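PDB 3BRS: periplasmic binding protein/LacI transcriptional regulator from Clostridium phytofermentans, which probably binds a sugar in the cleft between its two alpha/beta domains and may deliver it to a membrane transporter, as periplasmic-type binding proteins do. Local coordinates for residues Asn126-Ser131 with Asp190-Val195; Gly132-Ile137 with Asn162-Ile167; Lys219-Asp224 with Phe238-Val243. One frame throughout, in Å; residues are numbered along the deposited sequence.

Contact 1 (Asn126-Ser131 with Asp190-Val195)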
loop_
_atom_site.group_PDB
_atom_site.type_symbol
_atom_site.label_atom_id
_atom_site.label_comp_id
_atom_site.label_asym_id
_atom_site.label_seq_id
_atom_site.Cartn_x
_atom_site.Cartn_y
_atom_site.Cartn_z
ATOM N N ASN A 126 5.458 8.605 21.129
ATOM C CA ASN A 126 5.242 8.312 22.535
ATOM C C ASN A 126 6.137 7.140 23.036
ATOM O O ASN A 126 6.618 7.163 24.168
ATOM C CB ASN A 126 3.791 8.019 22.754
ATOM C CG ASN A 126 3.441 7.839 24.216
ATOM O OD1 ASN A 126 3.754 8.675 25.072
ATOM N ND2 ASN A 126 2.745 6.765 24.509
ATOM N N LEU A 127 6.394 6.129 22.194
ATOM C CA LEU A 127 7.269 5.018 22.647
ATOM C C LEU A 127 8.730 5.394 22.947
ATOM O O LEU A 127 9.339 4.885 23.884
ATOM C CB LEU A 127 7.227 3.844 21.665
ATOM C CG LEU A 127 5.867 3.190 21.488
ATOM C CD1 LEU A 127 5.953 2.247 20.326
ATOM C CD2 LEU A 127 5.423 2.483 22.767
ATOM N N VAL A 128 9.288 6.298 22.163
ATOM C CA VAL A 128 10.667 6.767 22.384
ATOM C C VAL A 128 10.737 8.116 23.203
ATOM O O VAL A 128 11.746 8.852 23.135
ATOM C CB VAL A 128 11.466 6.839 21.049
ATOM C CG1 VAL A 128 11.286 5.574 20.272
ATOM C CG2 VAL A 128 10.966 7.921 20.255
ATOM N N ARG A 129 9.684 8.386 23.994
ATOM C CA ARG A 129 9.573 9.551 24.886
ATOM C C ARG A 129 10.785 9.735 25.793
ATOM O O ARG A 129 11.248 10.860 26.023
ATOM C CB ARG A 129 8.390 9.357 25.842
ATOM C CG ARG A 129 7.244 10.238 25.610
ATOM C CD ARG A 129 6.281 10.161 26.802
ATOM N NE ARG A 129 6.337 8.864 27.483
ATOM C CZ ARG A 129 5.583 8.522 28.535
ATOM N NH1 ARG A 129 5.718 7.310 29.087
ATOM N NH2 ARG A 129 4.681 9.382 29.041
ATOM N N LYS A 130 11.228 8.646 26.403
ATOM C CA LYS A 130 12.325 8.738 27.360
ATOM C C LYS A 130 13.596 8.482 26.591
ATOM O O LYS A 130 14.589 9.171 26.780
ATOM C CB LYS A 130 12.195 7.725 28.508
ATOM C CG LYS A 130 10.989 7.846 29.403
ATOM C CD LYS A 130 11.250 7.045 30.688
ATOM C CE LYS A 130 11.918 7.891 31.831
ATOM N NZ LYS A 130 13.435 7.834 31.991
ATOM N N SER A 131 13.548 7.471 25.727
ATOM C CA SER A 131 14.689 7.091 24.910
ATOM C C SER A 131 14.318 5.971 23.977
ATOM O O SER A 131 13.232 5.416 24.054
ATOM C CB SER A 131 15.864 6.604 25.785
ATOM O OG SER A 131 15.486 5.642 26.779
ATOM N N ASP A 190 20.820 0.523 19.770
ATOM C CA ASP A 190 19.903 1.492 20.352
ATOM C C ASP A 190 18.481 1.525 19.803
ATOM O O ASP A 190 17.640 2.222 20.367
ATOM C CB ASP A 190 20.489 2.919 20.399
ATOM C CG ASP A 190 21.034 3.387 19.079
ATOM O OD1 ASP A 190 20.886 2.740 18.015
ATOM O OD2 ASP A 190 21.643 4.462 19.129
ATOM N N ILE A 191 18.148 0.753 18.770
ATOM C CA ILE A 191 16.755 0.757 18.255
ATOM C C ILE A 191 15.820 -0.009 19.241
ATOM O O ILE A 191 16.039 -1.148 19.567
ATOM C CB ILE A 191 16.704 0.146 16.842
ATOM C CG1 ILE A 191 17.250 1.123 15.757
ATOM C CG2 ILE A 191 15.338 -0.378 16.525
ATOM C CD1 ILE A 191 17.610 0.431 14.436
ATOM N N SER A 192 14.769 0.624 19.710
ATOM C CA SER A 192 13.848 0.044 20.646
ATOM C C SER A 192 12.453 -0.039 19.999
ATOM O O SER A 192 11.508 -0.525 20.637
ATOM C CB SER A 192 13.727 0.999 21.826
ATOM O OG SER A 192 13.221 2.250 21.339
ATOM N N VAL A 193 12.316 0.500 18.776
ATOM C CA VAL A 193 11.053 0.485 18.014
ATOM C C VAL A 193 11.413 0.264 16.563
ATOM O O VAL A 193 12.174 1.043 15.983
ATOM C CB VAL A 193 10.209 1.822 18.084
ATOM C CG1 VAL A 193 8.832 1.576 17.504
ATOM C CG2 VAL A 193 9.946 2.328 19.502
ATOM N N MET A 194 10.882 -0.811 16.001
ATOM C CA MET A 194 10.838 -1.008 14.576
ATOM C C MET A 194 9.501 -0.608 13.902
ATOM O O MET A 194 8.372 -0.869 14.413
ATOM C CB MET A 194 11.223 -2.470 14.241
ATOM C CG MET A 194 12.692 -2.739 14.566
ATOM S SD MET A 194 13.927 -2.155 13.263
ATOM C CE MET A 194 13.160 -2.460 11.723
ATOM N N VAL A 195 9.615 0.059 12.746
ATOM C CA VAL A 195 8.368 0.397 11.977
ATOM C C VAL A 195 8.303 -0.355 10.661
ATOM O O VAL A 195 9.230 -0.274 9.848
ATOM C CB VAL A 195 8.300 1.910 11.725
ATOM C CG1 VAL A 195 6.977 2.303 11.120
ATOM C CG2 VAL A 195 8.516 2.646 13.030
#

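Contact 2 (Gly132-Ile137 with Asn162-Ile167)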
loop_
_atom_site.group_PDB
_atom_site.type_symbol
_atom_site.label_atom_id
_atom_site.label_comp_id
_atom_site.label_asym_id
_atom_site.label_seq_id
_atom_site.Cartn_x
_atom_site.Cartn_y
_atom_site.Cartn_z
ATOM N N GLY A 132 15.285 5.616 23.145
ATOM C CA GLY A 132 15.143 4.594 22.124
ATOM C C GLY A 132 15.363 5.326 20.823
ATOM O O GLY A 132 15.161 6.539 20.757
ATOM N N LYS A 133 15.819 4.603 19.809
ATOM C CA LYS A 133 15.880 5.113 18.448
ATOM C C LYS A 133 14.981 4.176 17.634
ATOM O O LYS A 133 14.288 3.354 18.212
ATOM C CB LYS A 133 17.306 5.229 17.867
ATOM C CG LYS A 133 18.268 6.006 18.769
ATOM C CD LYS A 133 18.106 7.520 18.665
ATOM C CE LYS A 133 19.461 8.230 18.292
ATOM N NZ LYS A 133 19.920 8.016 16.863
ATOM N N ILE A 134 14.959 4.351 16.332
ATOM C CA ILE A 134 13.839 3.857 15.543
ATOM C C ILE A 134 14.397 3.255 14.297
ATOM O O ILE A 134 15.228 3.899 13.612
ATOM C CB ILE A 134 12.784 5.045 15.143
ATOM C CG1 ILE A 134 12.022 5.575 16.368
ATOM C CG2 ILE A 134 11.784 4.603 14.051
ATOM C CD1 ILE A 134 11.584 7.040 16.149
ATOM N N GLY A 135 13.965 2.038 13.943
ATOM C CA GLY A 135 14.366 1.569 12.608
ATOM C C GLY A 135 13.140 1.422 11.755
ATOM O O GLY A 135 12.067 0.996 12.231
ATOM N N VAL A 136 13.287 1.744 10.473
ATOM C CA VAL A 136 12.164 1.560 9.544
ATOM C C VAL A 136 12.402 0.563 8.410
ATOM O O VAL A 136 13.414 0.606 7.676
ATOM C CB VAL A 136 11.787 2.875 8.866
ATOM C CG1 VAL A 136 10.488 2.816 8.056
ATOM C CG2 VAL A 136 11.713 3.999 9.889
ATOM N N ILE A 137 11.442 -0.325 8.246
ATOM C CA ILE A 137 11.390 -1.180 7.058
ATOM C C ILE A 137 10.231 -0.686 6.177
ATOM O O ILE A 137 8.961 -0.806 6.525
ATOM C CB ILE A 137 11.189 -2.682 7.353
ATOM C CG1 ILE A 137 12.209 -3.246 8.335
ATOM C CG2 ILE A 137 11.280 -3.488 5.971
ATOM C CD1 ILE A 137 13.737 -2.886 7.934
ATOM N N ASN A 162 14.503 12.830 13.881
ATOM C CA ASN A 162 15.923 12.524 13.863
ATOM C C ASN A 162 16.244 11.216 14.646
ATOM O O ASN A 162 17.368 10.757 14.625
ATOM C CB ASN A 162 16.673 13.721 14.504
ATOM C CG ASN A 162 16.348 13.897 15.995
ATOM O OD1 ASN A 162 17.211 14.269 16.782
ATOM N ND2 ASN A 162 15.119 13.610 16.388
ATOM N N LYS A 163 15.280 10.668 15.394
ATOM C CA LYS A 163 15.488 9.425 16.071
ATOM C C LYS A 163 15.443 8.213 15.088
ATOM O O LYS A 163 15.919 7.152 15.423
ATOM C CB LYS A 163 14.490 9.280 17.229
ATOM C CG LYS A 163 14.892 10.073 18.463
ATOM C CD LYS A 163 13.963 9.781 19.632
ATOM C CE LYS A 163 14.590 10.206 20.977
ATOM N NZ LYS A 163 14.525 9.118 22.041
ATOM N N ILE A 164 14.900 8.376 13.883
ATOM C CA ILE A 164 15.008 7.342 12.865
ATOM C C ILE A 164 16.463 7.118 12.520
ATOM O O ILE A 164 17.149 8.019 12.005
ATOM C CB ILE A 164 14.257 7.730 11.579
ATOM C CG1 ILE A 164 12.812 8.046 11.919
ATOM C CG2 ILE A 164 14.414 6.620 10.493
ATOM C CD1 ILE A 164 11.952 8.392 10.665
ATOM N N GLU A 165 16.915 5.897 12.778
ATOM C CA GLU A 165 18.291 5.517 12.603
ATOM C C GLU A 165 18.583 5.211 11.168
ATOM O O GLU A 165 19.646 5.561 10.582
ATOM C CB GLU A 165 18.502 4.261 13.409
ATOM C CG GLU A 165 19.880 4.073 13.794
ATOM C CD GLU A 165 20.253 4.774 15.065
ATOM O OE1 GLU A 165 19.696 4.423 16.124
ATOM O OE2 GLU A 165 21.191 5.592 14.997
ATOM N N ALA A 166 17.622 4.520 10.591
ATOM C CA ALA A 166 17.763 4.059 9.243
ATOM C C ALA A 166 16.442 3.604 8.640
ATOM O O ALA A 166 15.496 3.114 9.355
ATOM C CB ALA A 166 18.809 2.947 9.171
ATOM N N ILE A 167 16.404 3.747 7.322
ATOM C CA ILE A 167 15.275 3.235 6.538
ATOM C C ILE A 167 15.709 2.244 5.529
ATOM O O ILE A 167 16.501 2.571 4.641
ATOM C CB ILE A 167 14.388 4.301 5.841
ATOM C CG1 ILE A 167 14.090 5.419 6.843
ATOM C CG2 ILE A 167 13.069 3.613 5.385
ATOM C CD1 ILE A 167 13.055 6.429 6.475
#

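Contact 3 (Lys219-Asp224 with Phe238-Val243)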
loop_
_atom_site.group_PDB
_atom_site.type_symbol
_atom_site.label_atom_id
_atom_site.label_comp_id
_atom_site.label_asym_id
_atom_site.label_seq_id
_atom_site.Cartn_x
_atom_site.Cartn_y
_atom_site.Cartn_z
ATOM N N LYS A 219 10.023 -3.165 20.320
ATOM C CA LYS A 219 8.635 -3.091 19.891
ATOM C C LYS A 219 8.465 -2.689 18.403
ATOM O O LYS A 219 9.289 -1.983 17.817
ATOM C CB LYS A 219 7.906 -2.107 20.774
ATOM C CG LYS A 219 7.652 -2.642 22.223
ATOM C CD LYS A 219 7.249 -1.421 23.067
ATOM C CE LYS A 219 7.171 -1.667 24.556
ATOM N NZ LYS A 219 7.698 -0.450 25.265
ATOM N N LEU A 220 7.350 -3.159 17.858
ATOM C CA LEU A 220 7.028 -3.128 16.475
ATOM C C LEU A 220 5.654 -2.512 16.320
ATOM O O LEU A 220 4.668 -2.810 17.039
ATOM C CB LEU A 220 7.102 -4.544 15.884
ATOM C CG LEU A 220 6.671 -4.819 14.431
ATOM C CD1 LEU A 220 7.507 -4.037 13.364
ATOM C CD2 LEU A 220 6.732 -6.301 14.119
ATOM N N VAL A 221 5.612 -1.566 15.405
ATOM C CA VAL A 221 4.378 -0.919 15.006
ATOM C C VAL A 221 4.385 -0.957 13.478
ATOM O O VAL A 221 5.471 -1.061 12.844
ATOM C CB VAL A 221 4.339 0.579 15.502
ATOM C CG1 VAL A 221 4.298 0.636 17.022
ATOM C CG2 VAL A 221 5.531 1.337 15.048
ATOM N N CYS A 222 3.194 -0.915 12.875
ATOM C CA CYS A 222 3.114 -1.000 11.387
ATOM C C CYS A 222 1.825 -0.434 10.864
ATOM O O CYS A 222 0.808 -0.330 11.585
ATOM C CB CYS A 222 3.216 -2.463 10.878
ATOM S SG CYS A 222 1.900 -3.513 11.697
ATOM N N ILE A 223 1.877 -0.133 9.584
ATOM C CA ILE A 223 0.717 -0.015 8.702
ATOM C C ILE A 223 0.509 -1.389 8.019
ATOM O O ILE A 223 1.445 -1.960 7.436
ATOM C CB ILE A 223 0.885 1.082 7.643
ATOM C CG1 ILE A 223 1.152 2.437 8.335
ATOM C CG2 ILE A 223 -0.346 1.138 6.740
ATOM C CD1 ILE A 223 1.755 3.554 7.373
ATOM N N ASP A 224 -0.728 -1.913 8.125
ATOM C CA ASP A 224 -1.003 -3.283 7.771
ATOM C C ASP A 224 -2.211 -3.444 6.879
ATOM O O ASP A 224 -3.100 -2.560 6.776
ATOM C CB ASP A 224 -1.128 -4.113 9.057
ATOM C CG ASP A 224 -1.328 -5.600 8.797
ATOM O OD1 ASP A 224 -0.583 -6.162 7.941
ATOM O OD2 ASP A 224 -2.222 -6.201 9.472
ATOM N N PHE A 238 2.987 -7.068 17.904
ATOM C CA PHE A 238 2.841 -5.728 17.376
ATOM C C PHE A 238 2.378 -4.930 18.570
ATOM O O PHE A 238 1.628 -5.467 19.409
ATOM C CB PHE A 238 1.774 -5.714 16.303
ATOM C CG PHE A 238 2.243 -6.316 15.009
ATOM C CD1 PHE A 238 1.726 -7.529 14.559
ATOM C CD2 PHE A 238 3.260 -5.707 14.279
ATOM C CE1 PHE A 238 2.177 -8.098 13.346
ATOM C CE2 PHE A 238 3.735 -6.264 13.080
ATOM C CZ PHE A 238 3.211 -7.454 12.600
ATOM N N GLU A 239 2.784 -3.682 18.721
ATOM C CA GLU A 239 1.934 -2.973 19.644
ATOM C C GLU A 239 1.020 -1.773 19.196
ATOM O O GLU A 239 0.202 -1.266 19.958
ATOM C CB GLU A 239 2.467 -2.973 21.053
ATOM C CG GLU A 239 3.809 -2.438 21.183
ATOM C CD GLU A 239 3.762 -0.995 20.900
ATOM O OE1 GLU A 239 4.339 -0.592 19.866
ATOM O OE2 GLU A 239 3.147 -0.257 21.712
ATOM N N ALA A 240 1.109 -1.402 17.942
ATOM C CA ALA A 240 0.021 -0.690 17.333
ATOM C C ALA A 240 -0.004 -1.038 15.885
ATOM O O ALA A 240 1.045 -1.328 15.289
ATOM C CB ALA A 240 0.170 0.800 17.528
ATOM N N MET A 241 -1.187 -1.008 15.272
ATOM C CA MET A 241 -1.224 -1.128 13.808
ATOM C C MET A 241 -2.340 -0.268 13.214
ATOM O O MET A 241 -3.487 -0.166 13.831
ATOM C CB MET A 241 -1.381 -2.577 13.344
ATOM C CG MET A 241 -2.640 -3.372 13.748
ATOM S SD MET A 241 -2.768 -5.095 13.029
ATOM C CE MET A 241 -1.172 -5.746 13.513
ATOM N N VAL A 242 -2.003 0.384 12.066
ATOM C CA VAL A 242 -2.962 1.072 11.226
ATOM C C VAL A 242 -3.455 0.004 10.187
ATOM O O VAL A 242 -2.681 -0.697 9.545
ATOM C CB VAL A 242 -2.422 2.352 10.550
ATOM C CG1 VAL A 242 -3.563 3.024 9.781
ATOM C CG2 VAL A 242 -1.878 3.379 11.596
ATOM N N VAL A 243 -4.758 -0.130 10.075
ATOM C CA VAL A 243 -5.387 -1.181 9.275
ATOM C C VAL A 243 -6.127 -0.443 8.181
ATOM O O VAL A 243 -6.763 0.589 8.481
ATOM C CB VAL A 243 -6.417 -1.861 10.239
ATOM C CG1 VAL A 243 -7.458 -2.579 9.475
ATOM C CG2 VAL A 243 -5.695 -2.732 11.183
#

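Contact 1 (Asn126-Ser131 with Asp190-Val195)
Val128 and Leu127 both rest on one methyl of Val193, where the C-terminal end of helix 113-127 lies across strand 191-196. The closer approach is Val128 CG1 to Val193 CG2, 3.6 Å; Val128 is the first residue to depart from helical backbone angles, and its CG1, set opposite the carbonyl carbon (chi1 -48°), is the branch that reaches the strand. Leu127 reaches the same methyl from a different direction: its CB lies 3.8 Å from Val193 CG2. Leu127 CD1 is equally far, 4.1 Å, from CG1 and CG2 of Val193, and the two side chains meet at about a right angle. With CG1 anti to the backbone N (chi1 -169°), CG2 of Val193 stands opposite its own carbonyl carbon and is the methyl that both Leu127 and Val128 touch. Beside this small apolar patch, Ser192 OG packs loosely on Val128 CG1 at 4.0 Å, with Ser131 O merely nearby; the hydroxyl has a weak hydrogen bond with Lys133 O on the adjoining strand. The contact is thus almost purely dispersive and small, about 150 Å². Around it, Val128 also packs on Ile134 of strand 133-138, while Leu127 reaches Val221 of strand 219-224 and the Glu239 side chain, so the helix end spans the middle of the sheet.

Contact 2 (Gly132-Ile137 with Asn162-Ile167)
Gly132 and Lys163 open this right-handed beta-alpha-beta crossover, in which strand 133-138 leads through helix 144-157 to the parallel edge strand 164-169. Gly132 O accepts Lys163 NZ at 3.0 Å, in the carbonyl plane; the extended lysine, bent at its last torsion, carries the ammonium to this turn, where Val128 O is a second acceptor. Lys133 crosses Glu165 at about a right angle, its folded chain bringing NZ to 3.3 Å from Glu165 OE2 in a weak salt bridge, while its CB and CG pass close to OE1. Asp190, with OD1 near Glu165 OE1, adds a like charge, which the Lys133 ammonium may offset. Ile134 N makes a weak, bent bond to Lys163 O (3.1 Å, 128° at the hydrogen), whereas Ile134 O takes Glu165 N in a short, straight one (2.7 Å, 175°). At Gly135 the register slips: Glu165, with near-helical backbone angles, is an extra residue on the edge strand, a beta bulge, and the buried Ala166 N is left without a partner in the model. Val136 N restores the ladder with Ala166 O at 2.8 Å. Val136 shares a sheet face with Ile134, Ile164 and Ile167, covered by helix 144-157, with Leu157 on Ile134 and Ile164, Leu153 on Val136 and Glu150 on Ile167. There its CG2 meets Ile164 CG2 at 3.8 Å, and its side chain lies alongside that of Ile167. Lastly, Ile167 CA makes a CA-H...O contact with Val136 O, 3.4 Å.

Contact 3 (Lys219-Asp224 with Phe238-Val243)
Parallel strands 219-224 and 240-243 pair in the mixed sheet of one of the two alpha/beta domains, between the neighbouring strands 191-196 and 275-278. Four backbone bonds tie them. Leu220 O takes Glu239 N (2.7 Å) while Cys222 N bonds to Ala240 O, a longer 3.3 Å, so that Glu239 is an extra residue and Ala240 N is buried without a partner in the model. Val242 then gives its N to Cys222 O and takes Asp224 N on its own O. On one face, Cys222 SG sits obliquely at the Phe238 ring, 4.1 Å from its centroid and 34° off the ring normal, a sulfur-aromatic contact. A chi1 of 55° swings the sulfur between the backbone N and the carbonyl carbon, and the same atom lies 3.8 Å from Met241 CB. Leu220 runs alongside Phe238, and Ala202 of helix 199-211 closes over both Cys222 and Phe238. Farther along this face, Asp224 OD2 stands 3.8 Å from Met241 SD. On the other face Ile223 packs against Val242, and Val221 CG1 is pressed tightly to Glu239 OE1, 3.1 Å. With no side-chain hydrogen bond or salt bridge between the segments, the pairing relies on backbone bonds and apolar packing. Asp224 OD2, buried without a partner in the model, would probably tend to raise that residue's pKa, whereas nearby Lys219 may partly compensate Glu239.

All three contacts belong to one six-stranded sheet. Strand 191-196 of contact 1 lies between strand 133-138 of contact 2 and strand 219-224 of contact 3: Val195 N and O probably hydrogen-bond to Gly135 O and Ile137 N, and Met194 N and O probably to Lys219 O and Val221 N. Contacts 2 and 3 do not touch, their nearest atoms about 7 Å apart. Contact 3 is the buried one; contact 2, at the edge strand, adds lysine and glutamate charges at its partly exposed start; contact 1, also partly buried, is helix-end packing without backbone ladder bonds. Both strand pairs carry a register slip that leaves a buried NH unbonded in the model, Ala166 N and Ala240 N.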